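Local coordinates for putative NAD-dependent epimerase/dehydratase (Bacillus halodurans, PDB 3E8X), which is of unknown function but binds NADP and is probably an NAD(P)-dependent epimerase or dehydratase related to the short-chain dehydrogenases, at residues Gly28-Val33 / Pro59-Arg64; Lys44-Val49 / Leu207-His212; Arg197-Lys202 / Thr225-Val230. All coordinates share one frame; numbering follows the deposited sequence.

Contact 1: Gly28-Val33 / Pro59-Arg64; sequences GANGKV and PELRER. With NAP (NADP nicotinamide-adenine-dinucleotide phosphate), chain B.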
loop_
_atom_site.group_PDB
_atom_site.type_symbol
_atom_site.label_atom_id
_atom_site.label_comp_id
_atom_site.label_asym_id
_atom_site.label_seq_id
_atom_site.Cartn_x
_atom_site.Cartn_y
_atom_site.Cartn_z
ATOM N N GLY A 28 -3.294 -12.104 -14.644
ATOM C CA GLY A 28 -1.894 -12.522 -14.675
ATOM C C GLY A 28 -1.721 -13.857 -15.377
ATOM O O GLY A 28 -0.777 -14.580 -15.066
ATOM N N ALA A 29 -2.587 -14.134 -16.363
ATOM C CA ALA A 29 -2.757 -15.487 -16.922
ATOM C C ALA A 29 -1.543 -16.008 -17.764
ATOM O O ALA A 29 -1.422 -17.237 -18.007
ATOM C CB ALA A 29 -4.102 -15.622 -17.715
ATOM N N ASN A 30 -0.683 -15.093 -18.200
ATOM C CA ASN A 30 0.539 -15.464 -18.917
ATOM C C ASN A 30 1.747 -15.788 -18.023
ATOM O O ASN A 30 2.800 -16.184 -18.542
ATOM C CB ASN A 30 0.930 -14.389 -19.940
ATOM C CG ASN A 30 1.834 -14.946 -21.055
ATOM O OD1 ASN A 30 1.571 -16.024 -21.609
ATOM N ND2 ASN A 30 2.899 -14.208 -21.380
ATOM N N GLY A 31 1.579 -15.648 -16.704
ATOM C CA GLY A 31 2.617 -15.988 -15.750
ATOM C C GLY A 31 2.777 -17.506 -15.581
ATOM O O GLY A 31 1.971 -18.270 -16.075
ATOM N N LYS A 32 3.826 -17.907 -14.883
ATOM C CA LYS A 32 4.253 -19.300 -14.814
ATOM C C LYS A 32 3.260 -20.133 -14.005
ATOM O O LYS A 32 2.762 -21.141 -14.510
ATOM C CB LYS A 32 5.667 -19.402 -14.228
ATOM C CG LYS A 32 6.748 -18.720 -15.060
ATOM C CD LYS A 32 7.997 -18.321 -14.221
ATOM C CE LYS A 32 8.722 -17.122 -14.785
ATOM N NZ LYS A 32 9.042 -16.167 -13.687
ATOM N N VAL A 33 2.907 -19.688 -12.796
ATOM C CA VAL A 33 1.821 -20.314 -12.040
ATOM C C VAL A 33 0.480 -20.321 -12.802
ATOM O O VAL A 33 -0.157 -21.368 -12.929
ATOM C CB VAL A 33 1.632 -19.691 -10.645
ATOM C CG1 VAL A 33 0.397 -20.310 -9.913
ATOM C CG2 VAL A 33 2.878 -19.883 -9.793
ATOM N N PRO A 59 -3.682 -17.387 -28.262
ATOM C CA PRO A 59 -3.696 -18.723 -28.852
ATOM C C PRO A 59 -3.001 -19.805 -28.024
ATOM O O PRO A 59 -3.574 -20.890 -27.870
ATOM C CB PRO A 59 -3.037 -18.511 -30.224
ATOM C CG PRO A 59 -3.332 -17.072 -30.540
ATOM C CD PRO A 59 -3.262 -16.368 -29.234
ATOM N N GLU A 60 -1.823 -19.529 -27.460
ATOM C CA GLU A 60 -1.137 -20.557 -26.650
ATOM C C GLU A 60 -1.790 -20.787 -25.301
ATOM O O GLU A 60 -1.738 -21.894 -24.748
ATOM C CB GLU A 60 0.364 -20.271 -26.507
ATOM C CG GLU A 60 1.132 -20.523 -27.806
ATOM C CD GLU A 60 2.646 -20.511 -27.633
ATOM O OE1 GLU A 60 3.174 -20.570 -26.489
ATOM O OE2 GLU A 60 3.306 -20.466 -28.653
ATOM N N LEU A 61 -2.415 -19.743 -24.743
ATOM C CA LEU A 61 -3.140 -19.935 -23.470
ATOM C C LEU A 61 -4.418 -20.749 -23.669
ATOM O O LEU A 61 -4.772 -21.556 -22.817
ATOM C CB LEU A 61 -3.403 -18.611 -22.769
ATOM C CG LEU A 61 -2.101 -17.885 -22.364
ATOM C CD1 LEU A 61 -2.520 -16.658 -21.765
ATOM C CD2 LEU A 61 -1.149 -18.743 -21.469
ATOM N N ARG A 62 -5.078 -20.588 -24.808
ATOM C CA ARG A 62 -6.145 -21.511 -25.195
ATOM C C ARG A 62 -5.648 -22.978 -25.283
ATOM O O ARG A 62 -6.337 -23.867 -24.814
ATOM C CB ARG A 62 -6.767 -21.115 -26.537
ATOM C CG ARG A 62 -7.513 -19.839 -26.543
ATOM C CD ARG A 62 -8.229 -19.604 -27.885
ATOM N NE ARG A 62 -8.875 -18.283 -27.923
ATOM C CZ ARG A 62 -10.104 -18.018 -27.458
ATOM N NH1 ARG A 62 -10.866 -18.966 -26.922
ATOM N NH2 ARG A 62 -10.584 -16.790 -27.540
ATOM N N GLU A 63 -4.463 -23.217 -25.869
ATOM C CA GLU A 63 -3.848 -24.553 -25.929
ATOM C C GLU A 63 -3.581 -25.105 -24.517
ATOM O O GLU A 63 -3.742 -26.284 -24.251
ATOM C CB GLU A 63 -2.504 -24.509 -26.679
ATOM C CG GLU A 63 -2.615 -24.281 -28.169
ATOM C CD GLU A 63 -1.290 -24.286 -28.844
ATOM O OE1 GLU A 63 -0.263 -24.336 -28.150
ATOM O OE2 GLU A 63 -1.257 -24.238 -30.088
ATOM N N ARG A 64 -3.179 -24.238 -23.619
ATOM C CA ARG A 64 -2.909 -24.606 -22.202
ATOM C C ARG A 64 -4.152 -24.774 -21.313
ATOM O O ARG A 64 -4.053 -25.156 -20.142
ATOM C CB ARG A 64 -2.002 -23.548 -21.613
ATOM C CG ARG A 64 -0.687 -23.454 -22.359
ATOM C CD ARG A 64 0.303 -22.710 -21.483
ATOM N NE ARG A 64 1.634 -22.705 -22.056
ATOM C CZ ARG A 64 2.533 -23.652 -21.878
ATOM N NH1 ARG A 64 2.260 -24.724 -21.143
ATOM N NH2 ARG A 64 3.709 -23.529 -22.454
HETATM P PA NAP B . 5.168 -14.512 -13.266
HETATM O O1A NAP B . 6.041 -13.255 -13.192
HETATM O O2A NAP B . 5.594 -15.672 -14.138
HETATM O O5B NAP B . 3.671 -13.997 -13.610
HETATM C C5B NAP B . 3.273 -12.615 -13.573
HETATM C C4B NAP B . 2.293 -12.242 -14.685
HETATM O O4B NAP B . 1.798 -10.926 -14.380
HETATM C C3B NAP B . 2.894 -12.169 -16.112
HETATM O O3B NAP B . 2.252 -13.036 -17.065
HETATM C C2B NAP B . 2.670 -10.730 -16.549
HETATM O O2B NAP B . 2.332 -10.522 -17.943
HETATM C C1B NAP B . 1.505 -10.320 -15.634
HETATM N N9A NAP B . 1.385 -8.839 -15.606
HETATM C C8A NAP B . 2.370 -7.960 -15.365
HETATM N N7A NAP B . 1.874 -6.712 -15.478
HETATM C C5A NAP B . 0.566 -6.825 -15.788
HETATM C C6A NAP B . -0.459 -5.905 -16.028
HETATM N N6A NAP B . -0.213 -4.581 -15.954
HETATM N N1A NAP B . -1.701 -6.328 -16.358
HETATM C C2A NAP B . -1.950 -7.636 -16.440
HETATM N N3A NAP B . -0.988 -8.555 -16.218
HETATM C C4A NAP B . 0.274 -8.173 -15.885
HETATM O O3 NAP B . 5.017 -15.070 -11.734
HETATM P PN NAP B . 4.759 -16.603 -11.235
HETATM O O1N NAP B . 6.115 -17.237 -11.087
HETATM O O2N NAP B . 3.608 -17.130 -12.064
HETATM O O5D NAP B . 4.327 -16.458 -9.696
HETATM C C5D NAP B . 3.009 -16.057 -9.338
HETATM C C4D NAP B . 3.124 -15.115 -8.153
HETATM O O4D NAP B . 3.685 -15.770 -7.015
HETATM C C3D NAP B . 4.045 -13.943 -8.458
HETATM O O3D NAP B . 3.291 -12.923 -9.131
HETATM C C2D NAP B . 4.654 -13.587 -7.098
HETATM O O2D NAP B . 4.107 -12.413 -6.537
HETATM C C1D NAP B . 4.319 -14.785 -6.178
HETATM N N1N NAP B . 5.469 -15.388 -5.435
HETATM C C2N NAP B . 6.672 -15.622 -6.014
HETATM C C3N NAP B . 7.718 -16.209 -5.271
HETATM C C7N NAP B . 9.067 -16.527 -5.879
HETATM O O7N NAP B . 9.810 -17.334 -5.290
HETATM N N7N NAP B . 9.389 -15.974 -7.060
HETATM C C4N NAP B . 7.502 -16.546 -3.934
HETATM C C5N NAP B . 6.262 -16.302 -3.369
HETATM C C6N NAP B . 5.271 -15.727 -4.146
HETATM P P2B NAP B . 3.351 -10.743 -19.206
HETATM O O1X NAP B . 3.229 -12.194 -19.590
HETATM O O2X NAP B . 2.797 -9.816 -20.284
HETATM O O3X NAP B . 4.710 -10.404 -18.632
#

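Contact 2: Lys44-Val49 / Leu207-His212; sequences KGHEPV and LVDQQH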
loop_
_atom_site.group_PDB
_atom_site.type_symbol
_atom_site.label_atom_id
_atom_site.label_comp_id
_atom_site.label_asym_id
_atom_site.label_seq_id
_atom_site.Cartn_x
_atom_site.Cartn_y
_atom_site.Cartn_z
ATOM N N LYS A 44 -10.651 -29.577 -13.678
ATOM C CA LYS A 44 -11.611 -29.605 -12.576
ATOM C C LYS A 44 -13.044 -29.287 -13.055
ATOM O O LYS A 44 -13.974 -29.295 -12.261
ATOM C CB LYS A 44 -11.209 -28.565 -11.532
ATOM C CG LYS A 44 -10.099 -28.974 -10.627
ATOM C CD LYS A 44 -10.553 -30.049 -9.750
ATOM C CE LYS A 44 -9.620 -30.295 -8.617
ATOM N NZ LYS A 44 -10.308 -31.313 -7.735
ATOM N N GLY A 45 -13.224 -29.005 -14.343
ATOM C CA GLY A 45 -14.546 -28.675 -14.905
ATOM C C GLY A 45 -14.913 -27.202 -14.954
ATOM O O GLY A 45 -16.053 -26.854 -15.270
ATOM N N HIS A 46 -13.947 -26.329 -14.646
ATOM C CA HIS A 46 -14.154 -24.892 -14.675
ATOM C C HIS A 46 -13.834 -24.345 -16.050
ATOM O O HIS A 46 -13.303 -25.039 -16.894
ATOM C CB HIS A 46 -13.332 -24.182 -13.571
ATOM C CG HIS A 46 -13.597 -24.744 -12.216
ATOM N ND1 HIS A 46 -14.872 -24.870 -11.708
ATOM C CD2 HIS A 46 -12.767 -25.269 -11.282
ATOM C CE1 HIS A 46 -14.813 -25.425 -10.508
ATOM N NE2 HIS A 46 -13.544 -25.667 -10.222
ATOM N N GLU A 47 -14.288 -23.126 -16.275
ATOM C CA GLU A 47 -13.996 -22.402 -17.500
ATOM C C GLU A 47 -13.004 -21.293 -17.171
ATOM O O GLU A 47 -13.379 -20.268 -16.669
ATOM C CB GLU A 47 -15.281 -21.860 -18.121
ATOM C CG GLU A 47 -16.268 -22.955 -18.386
ATOM C CD GLU A 47 -17.267 -22.623 -19.475
ATOM O OE1 GLU A 47 -17.578 -21.422 -19.692
ATOM O OE2 GLU A 47 -17.762 -23.579 -20.101
ATOM N N PRO A 48 -11.695 -21.537 -17.458
ATOM C CA PRO A 48 -10.708 -20.502 -17.233
ATOM C C PRO A 48 -10.715 -19.433 -18.327
ATOM O O PRO A 48 -10.684 -19.732 -19.540
ATOM C CB PRO A 48 -9.366 -21.275 -17.192
ATOM C CG PRO A 48 -9.697 -22.695 -17.305
ATOM C CD PRO A 48 -11.039 -22.757 -17.977
ATOM N N VAL A 49 -10.790 -18.179 -17.871
ATOM C CA VAL A 49 -10.788 -17.005 -18.722
ATOM C C VAL A 49 -9.455 -16.355 -18.457
ATOM O O VAL A 49 -9.192 -15.910 -17.354
ATOM C CB VAL A 49 -12.001 -16.054 -18.439
ATOM C CG1 VAL A 49 -11.909 -14.760 -19.316
ATOM C CG2 VAL A 49 -13.374 -16.806 -18.637
ATOM N N LEU A 207 -9.220 -25.619 -4.479
ATOM C CA LEU A 207 -10.026 -24.906 -3.470
ATOM C C LEU A 207 -10.982 -23.830 -4.020
ATOM O O LEU A 207 -11.818 -23.333 -3.296
ATOM C CB LEU A 207 -9.102 -24.366 -2.340
ATOM C CG LEU A 207 -7.960 -23.350 -2.581
ATOM C CD1 LEU A 207 -8.512 -22.005 -2.987
ATOM C CD2 LEU A 207 -7.187 -23.231 -1.268
ATOM N N VAL A 208 -10.950 -23.568 -5.319
ATOM C CA VAL A 208 -11.724 -22.486 -5.866
ATOM C C VAL A 208 -13.244 -22.629 -5.603
ATOM O O VAL A 208 -13.942 -21.635 -5.322
ATOM C CB VAL A 208 -11.343 -22.187 -7.355
ATOM C CG1 VAL A 208 -11.858 -23.297 -8.254
ATOM C CG2 VAL A 208 -11.882 -20.803 -7.775
ATOM N N ASP A 209 -13.755 -23.848 -5.624
ATOM C CA ASP A 209 -15.158 -24.063 -5.407
ATOM C C ASP A 209 -15.441 -24.640 -4.040
ATOM O O ASP A 209 -16.539 -25.105 -3.826
ATOM C CB ASP A 209 -15.770 -24.984 -6.469
ATOM C CG ASP A 209 -15.070 -26.331 -6.565
ATOM O OD1 ASP A 209 -14.099 -26.613 -5.823
ATOM O OD2 ASP A 209 -15.470 -27.075 -7.449
ATOM N N GLN A 210 -14.473 -24.594 -3.130
ATOM C CA GLN A 210 -14.670 -25.115 -1.776
ATOM C C GLN A 210 -15.070 -24.021 -0.785
ATOM O O GLN A 210 -14.246 -23.220 -0.359
ATOM C CB GLN A 210 -13.425 -25.876 -1.327
ATOM C CG GLN A 210 -13.060 -26.995 -2.293
ATOM C CD GLN A 210 -14.107 -28.103 -2.380
ATOM O OE1 GLN A 210 -14.667 -28.403 -3.454
ATOM N NE2 GLN A 210 -14.384 -28.704 -1.260
ATOM N N GLN A 211 -16.352 -24.039 -0.417
ATOM C CA GLN A 211 -16.978 -23.055 0.482
ATOM C C GLN A 211 -16.272 -23.038 1.855
ATOM O O GLN A 211 -16.125 -22.002 2.464
ATOM C CB GLN A 211 -18.507 -23.337 0.578
ATOM C CG GLN A 211 -19.313 -22.557 1.641
ATOM C CD GLN A 211 -20.858 -22.816 1.600
ATOM O OE1 GLN A 211 -21.376 -23.825 2.116
ATOM N NE2 GLN A 211 -21.585 -21.876 0.989
ATOM N N HIS A 212 -15.826 -24.195 2.329
ATOM C CA HIS A 212 -15.200 -24.285 3.625
ATOM C C HIS A 212 -13.839 -23.601 3.638
ATOM O O HIS A 212 -13.234 -23.466 4.693
ATOM C CB HIS A 212 -15.111 -25.735 4.120
ATOM C CG HIS A 212 -13.993 -26.549 3.501
ATOM N ND1 HIS A 212 -14.159 -27.294 2.354
ATOM C CD2 HIS A 212 -12.726 -26.792 3.919
ATOM C CE1 HIS A 212 -13.017 -27.880 2.040
ATOM N NE2 HIS A 212 -12.134 -27.609 2.987
HETATM O O HOH W 1 -12.310 -26.884 -8.010
#

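Contact 3: Arg197-Lys202 / Thr225-Val230; sequences RHDVAK and TPIAKV. With NAP (NADP nicotinamide-adenine-dinucleotide phosphate), chain B.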
loop_
_atom_site.group_PDB
_atom_site.type_symbol
_atom_site.label_atom_id
_atom_site.label_comp_id
_atom_site.label_asym_id
_atom_site.label_seq_id
_atom_site.Cartn_x
_atom_site.Cartn_y
_atom_site.Cartn_z
ATOM N N ARG A 197 5.763 -24.422 -8.762
ATOM C CA ARG A 197 4.677 -23.648 -9.342
ATOM C C ARG A 197 3.477 -24.524 -9.797
ATOM O O ARG A 197 2.318 -24.068 -9.763
ATOM C CB ARG A 197 5.218 -22.805 -10.490
ATOM C CG ARG A 197 6.106 -21.669 -10.057
ATOM C CD ARG A 197 6.542 -20.809 -11.255
ATOM N NE ARG A 197 7.185 -19.570 -10.829
ATOM C CZ ARG A 197 8.447 -19.481 -10.451
ATOM N NH1 ARG A 197 9.252 -20.528 -10.495
ATOM N NH2 ARG A 197 8.920 -18.318 -10.058
ATOM N N HIS A 198 3.765 -25.743 -10.262
ATOM C CA HIS A 198 2.733 -26.713 -10.642
ATOM C C HIS A 198 1.803 -26.978 -9.450
ATOM O O HIS A 198 0.599 -26.982 -9.586
ATOM C CB HIS A 198 3.318 -28.061 -11.063
ATOM C CG HIS A 198 3.769 -28.135 -12.478
ATOM N ND1 HIS A 198 2.888 -28.136 -13.540
ATOM C CD2 HIS A 198 5.016 -28.257 -13.014
ATOM C CE1 HIS A 198 3.576 -28.219 -14.671
ATOM N NE2 HIS A 198 4.867 -28.316 -14.383
ATOM N N ASP A 199 2.400 -27.191 -8.291
ATOM C CA ASP A 199 1.686 -27.568 -7.111
ATOM C C ASP A 199 0.886 -26.414 -6.537
ATOM O O ASP A 199 -0.208 -26.639 -6.046
ATOM C CB ASP A 199 2.631 -28.203 -6.074
ATOM C CG ASP A 199 3.110 -29.601 -6.464
ATOM O OD1 ASP A 199 2.264 -30.407 -6.952
ATOM O OD2 ASP A 199 4.335 -29.896 -6.235
ATOM N N VAL A 200 1.392 -25.178 -6.623
ATOM C CA VAL A 200 0.631 -23.982 -6.261
ATOM C C VAL A 200 -0.624 -23.934 -7.114
ATOM O O VAL A 200 -1.702 -23.685 -6.596
ATOM C CB VAL A 200 1.451 -22.651 -6.454
ATOM C CG1 VAL A 200 0.591 -21.384 -6.162
ATOM C CG2 VAL A 200 2.704 -22.688 -5.606
ATOM N N ALA A 201 -0.471 -24.155 -8.427
ATOM C CA ALA A 201 -1.606 -24.115 -9.323
ATOM C C ALA A 201 -2.658 -25.173 -8.903
ATOM O O ALA A 201 -3.856 -24.901 -8.936
ATOM C CB ALA A 201 -1.175 -24.265 -10.800
ATOM N N LYS A 202 -2.185 -26.377 -8.571
ATOM C CA LYS A 202 -3.024 -27.483 -8.120
ATOM C C LYS A 202 -3.795 -27.136 -6.842
ATOM O O LYS A 202 -4.977 -27.442 -6.719
ATOM C CB LYS A 202 -2.169 -28.746 -7.898
ATOM C CG LYS A 202 -1.893 -29.538 -9.138
ATOM C CD LYS A 202 -0.940 -30.701 -8.861
ATOM C CE LYS A 202 -0.284 -31.250 -10.124
ATOM N NZ LYS A 202 -1.278 -31.710 -11.118
ATOM N N THR A 225 1.606 -34.460 2.285
ATOM C CA THR A 225 0.202 -34.717 2.304
ATOM C C THR A 225 -0.375 -34.420 0.918
ATOM O O THR A 225 -0.159 -33.350 0.364
ATOM C CB THR A 225 -0.515 -33.849 3.340
ATOM O OG1 THR A 225 0.174 -33.917 4.586
ATOM C CG2 THR A 225 -1.975 -34.257 3.494
ATOM N N PRO A 226 -1.134 -35.372 0.363
ATOM C CA PRO A 226 -1.797 -35.094 -0.908
ATOM C C PRO A 226 -2.664 -33.820 -0.878
ATOM O O PRO A 226 -3.379 -33.591 0.077
ATOM C CB PRO A 226 -2.623 -36.363 -1.148
ATOM C CG PRO A 226 -1.848 -37.452 -0.437
ATOM C CD PRO A 226 -1.370 -36.761 0.823
ATOM N N ILE A 227 -2.603 -33.031 -1.948
ATOM C CA ILE A 227 -3.279 -31.742 -2.053
ATOM C C ILE A 227 -4.805 -31.793 -1.773
ATOM O O ILE A 227 -5.330 -30.933 -1.122
ATOM C CB ILE A 227 -2.983 -31.070 -3.467
ATOM C CG1 ILE A 227 -1.530 -30.560 -3.523
ATOM C CG2 ILE A 227 -4.010 -29.927 -3.769
ATOM C CD1 ILE A 227 -0.951 -30.325 -4.914
ATOM N N ALA A 228 -5.510 -32.794 -2.282
ATOM C CA ALA A 228 -6.950 -32.966 -2.032
ATOM C C ALA A 228 -7.247 -33.080 -0.533
ATOM O O ALA A 228 -8.153 -32.442 -0.039
ATOM C CB ALA A 228 -7.507 -34.189 -2.782
ATOM N N LYS A 229 -6.452 -33.880 0.168
ATOM C CA LYS A 229 -6.605 -34.073 1.601
ATOM C C LYS A 229 -6.268 -32.817 2.426
ATOM O O LYS A 229 -6.942 -32.497 3.413
ATOM C CB LYS A 229 -5.792 -35.287 2.039
ATOM C CG LYS A 229 -5.847 -35.562 3.497
ATOM C CD LYS A 229 -5.141 -36.856 3.834
ATOM C CE LYS A 229 -5.071 -37.052 5.297
ATOM N NZ LYS A 229 -4.151 -38.152 5.607
ATOM N N VAL A 230 -5.233 -32.090 2.024
ATOM C CA VAL A 230 -4.880 -30.839 2.693
ATOM C C VAL A 230 -6.052 -29.863 2.610
ATOM O O VAL A 230 -6.383 -29.205 3.594
ATOM C CB VAL A 230 -3.548 -30.228 2.099
ATOM C CG1 VAL A 230 -3.467 -28.819 2.358
ATOM C CG2 VAL A 230 -2.270 -30.947 2.686
HETATM P PA NAP B . 5.168 -14.512 -13.266
HETATM O O1A NAP B . 6.041 -13.255 -13.192
HETATM O O2A NAP B . 5.594 -15.672 -14.138
HETATM O O5B NAP B . 3.671 -13.997 -13.610
HETATM C C5B NAP B . 3.273 -12.615 -13.573
HETATM C C4B NAP B . 2.293 -12.242 -14.685
HETATM O O4B NAP B . 1.798 -10.926 -14.380
HETATM C C3B NAP B . 2.894 -12.169 -16.112
HETATM O O3B NAP B . 2.252 -13.036 -17.065
HETATM C C2B NAP B . 2.670 -10.730 -16.549
HETATM O O2B NAP B . 2.332 -10.522 -17.943
HETATM C C1B NAP B . 1.505 -10.320 -15.634
HETATM N N9A NAP B . 1.385 -8.839 -15.606
HETATM C C8A NAP B . 2.370 -7.960 -15.365
HETATM N N7A NAP B . 1.874 -6.712 -15.478
HETATM C C5A NAP B . 0.566 -6.825 -15.788
HETATM C C6A NAP B . -0.459 -5.905 -16.028
HETATM N N6A NAP B . -0.213 -4.581 -15.954
HETATM N N1A NAP B . -1.701 -6.328 -16.358
HETATM C C2A NAP B . -1.950 -7.636 -16.440
HETATM N N3A NAP B . -0.988 -8.555 -16.218
HETATM C C4A NAP B . 0.274 -8.173 -15.885
HETATM O O3 NAP B . 5.017 -15.070 -11.734
HETATM P PN NAP B . 4.759 -16.603 -11.235
HETATM O O1N NAP B . 6.115 -17.237 -11.087
HETATM O O2N NAP B . 3.608 -17.130 -12.064
HETATM O O5D NAP B . 4.327 -16.458 -9.696
HETATM C C5D NAP B . 3.009 -16.057 -9.338
HETATM C C4D NAP B . 3.124 -15.115 -8.153
HETATM O O4D NAP B . 3.685 -15.770 -7.015
HETATM C C3D NAP B . 4.045 -13.943 -8.458
HETATM O O3D NAP B . 3.291 -12.923 -9.131
HETATM C C2D NAP B . 4.654 -13.587 -7.098
HETATM O O2D NAP B . 4.107 -12.413 -6.537
HETATM C C1D NAP B . 4.319 -14.785 -6.178
HETATM N N1N NAP B . 5.469 -15.388 -5.435
HETATM C C2N NAP B . 6.672 -15.622 -6.014
HETATM C C3N NAP B . 7.718 -16.209 -5.271
HETATM C C7N NAP B . 9.067 -16.527 -5.879
HETATM O O7N NAP B . 9.810 -17.334 -5.290
HETATM N N7N NAP B . 9.389 -15.974 -7.060
HETATM C C4N NAP B . 7.502 -16.546 -3.934
HETATM C C5N NAP B . 6.262 -16.302 -3.369
HETATM C C6N NAP B . 5.271 -15.727 -4.146
HETATM P P2B NAP B . 3.351 -10.743 -19.206
HETATM O O1X NAP B . 3.229 -12.194 -19.590
HETATM O O2X NAP B . 2.797 -9.816 -20.284
HETATM O O3X NAP B . 4.710 -10.404 -18.632
#

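Contact 1: Gly28-Val33 / Pro59-Arg64
Leu-61 of helix 58-63 meets the turn at Ala-29 and Asn-30 through van der Waals contact alone. Its CD2 lies 3.8 Å from the backbone O of Ala-29 and is equally near Asn-30 OD1, while CD1 approaches Ala-29 CB more loosely, at 4.5 Å. The side chains of Asn-30 and Leu-61 cross at about a right angle, and Ala-50 and Val-52 of strand 47-52 also pack on the leucine.

The hydrogen bonds go mainly to the cofactor, from the glycine-rich loop of a Rossmann fold. Asn-30 turns its CG anti to the backbone N (chi1 -158°), which brings ND2 to O1X of the NADP 2'-phosphate at 2.7 Å in a fairly straight bond (159°). Its OD1 accepts from Arg-35 NH2, so both ends of the carboxamide are engaged and its rotation is fixed. The start of helix 32-43 serves the diphosphate: Lys-32 N bonds O2A at 2.9 Å and Val-33 N bonds O2N at 2.8 Å. Gly-31 sits at the N-cap, where a CB would clash with O5B of the cofactor.

Chemically, Leu-61 covers the loop by van der Waals contact, largely against oxygens, the helix start probably adds favourable polarisation to the phosphate bonds, and the grip of Asn-30 on the 2'-phosphate is consistent with use of NADP, since NAD lacks that group.

Contact 2: Lys44-Val49 / Leu207-His212
His-46 projects from the loop before strand 47-52 of the Rossmann fold to meet Val-208 and Asp-209, in the turn that follows helix 197-207. At CB the chain swings CG beside the backbone N and anti to the carbonyl carbon (chi1 -54°), which sends the ring toward that turn. Along one side of the ring, CD2 lies 3.7 Å from Val-208 CG1, and the same methyl comes obliquely to within 3.5 Å of NE2. Leu-41 of helix 32-43 packs against both His-46 and Val-208. ND1 is hydrogen-bonded to Met-22 N, just before strand 23-27, which restrains the ring from turning over. The ring turns its edge at CE1 to Asp-209 OD2, 3.5 Å away, the carboxylate standing almost upright to the ring, with 82° between the planes. Replacing His-46 by an alanine would probably open a gap beside Val-208 CG1 and leave Met-22 N and a water at NE2 without their imidazole partner. The carbonyl of Lys-44 lies over the centre of one ring face, and the NZ of that lysine pairs with Glu-206. At the tip, NE2 is hydrogen-bonded at 2.8 Å to the water, which in turn donates a weak bond to Asp-209 OD1.

Contact 3: Arg197-Lys202 / Thr225-Val230
Ile-227 sets CG1 beside its backbone N (chi1 -73°) and then runs on nearly extended (chi2 160°), which delivers CD1 between Asp-199 and Lys-202 on helix 197-207. The methyl rests 3.6 Å from Lys-202 CB, with Lys-202 CD a little farther along the chain at 4.0 Å, and the two side chains cross at about a right angle. The other branch, CG2, approaches the backbone O of Lys-202 at 4.0 Å. The lysine therefore contributes its aliphatic stem, while its bend at chi4 carries NZ away to a salt bridge with Glu-40. On the other helical residue, CD1 lies 3.8 Å from Asp-199 OD1, a van der Waals approach to an oxygen that accepts a hydrogen bond from Gly-180 N. Asp-199 OD2 is hydrogen-bonded to Thr-196 OG1, Thr-179 N and Asn-222 ND2, a set of partners likely to favour the ionised carboxylate and to hold it still.

At its first residue the same helix reaches the cofactor. Arg-197 extends from CG to NE, and NE donates to O1N of the nicotinamide-side phosphate at 2.6 Å, the N-H...O angle being 163°. NH2 adds a weak bond to the same oxygen at 3.2 Å, and O1N lies at the edge of the guanidinium, near its plane. Within the fold, the isoleucine joins the C-terminal helix 227-232 to helix 197-207, touching Val-203 there as well, and it also packs on Val-182 of strand 181-185, while Val-200 on helix 197-207 touches Val-33 of helix 32-43.

Overall arrangement
All three contacts are largely buried and lie at similar depth, but contact 2 reaches the surface through Asp-209. Contacts 1 and 3 share the cofactor and touch directly, Lys-32 CB packing 3.4 Å from Arg-197 CD, so helices 32-43 and 197-207 present their first turns to the diphosphate together. Contact 2 lies away from the cofactor: its segments lie at the far ends of those same two helices, and its centre is about 17 Å from that of contact 1 and 14 Å from that of contact 3. The chemistry follows place. An aliphatic side chain carries contacts 1 and 3 while polar groups serve NADP; contact 2 sets an imidazole against a valine methyl and a carboxylate, with a water at its tip.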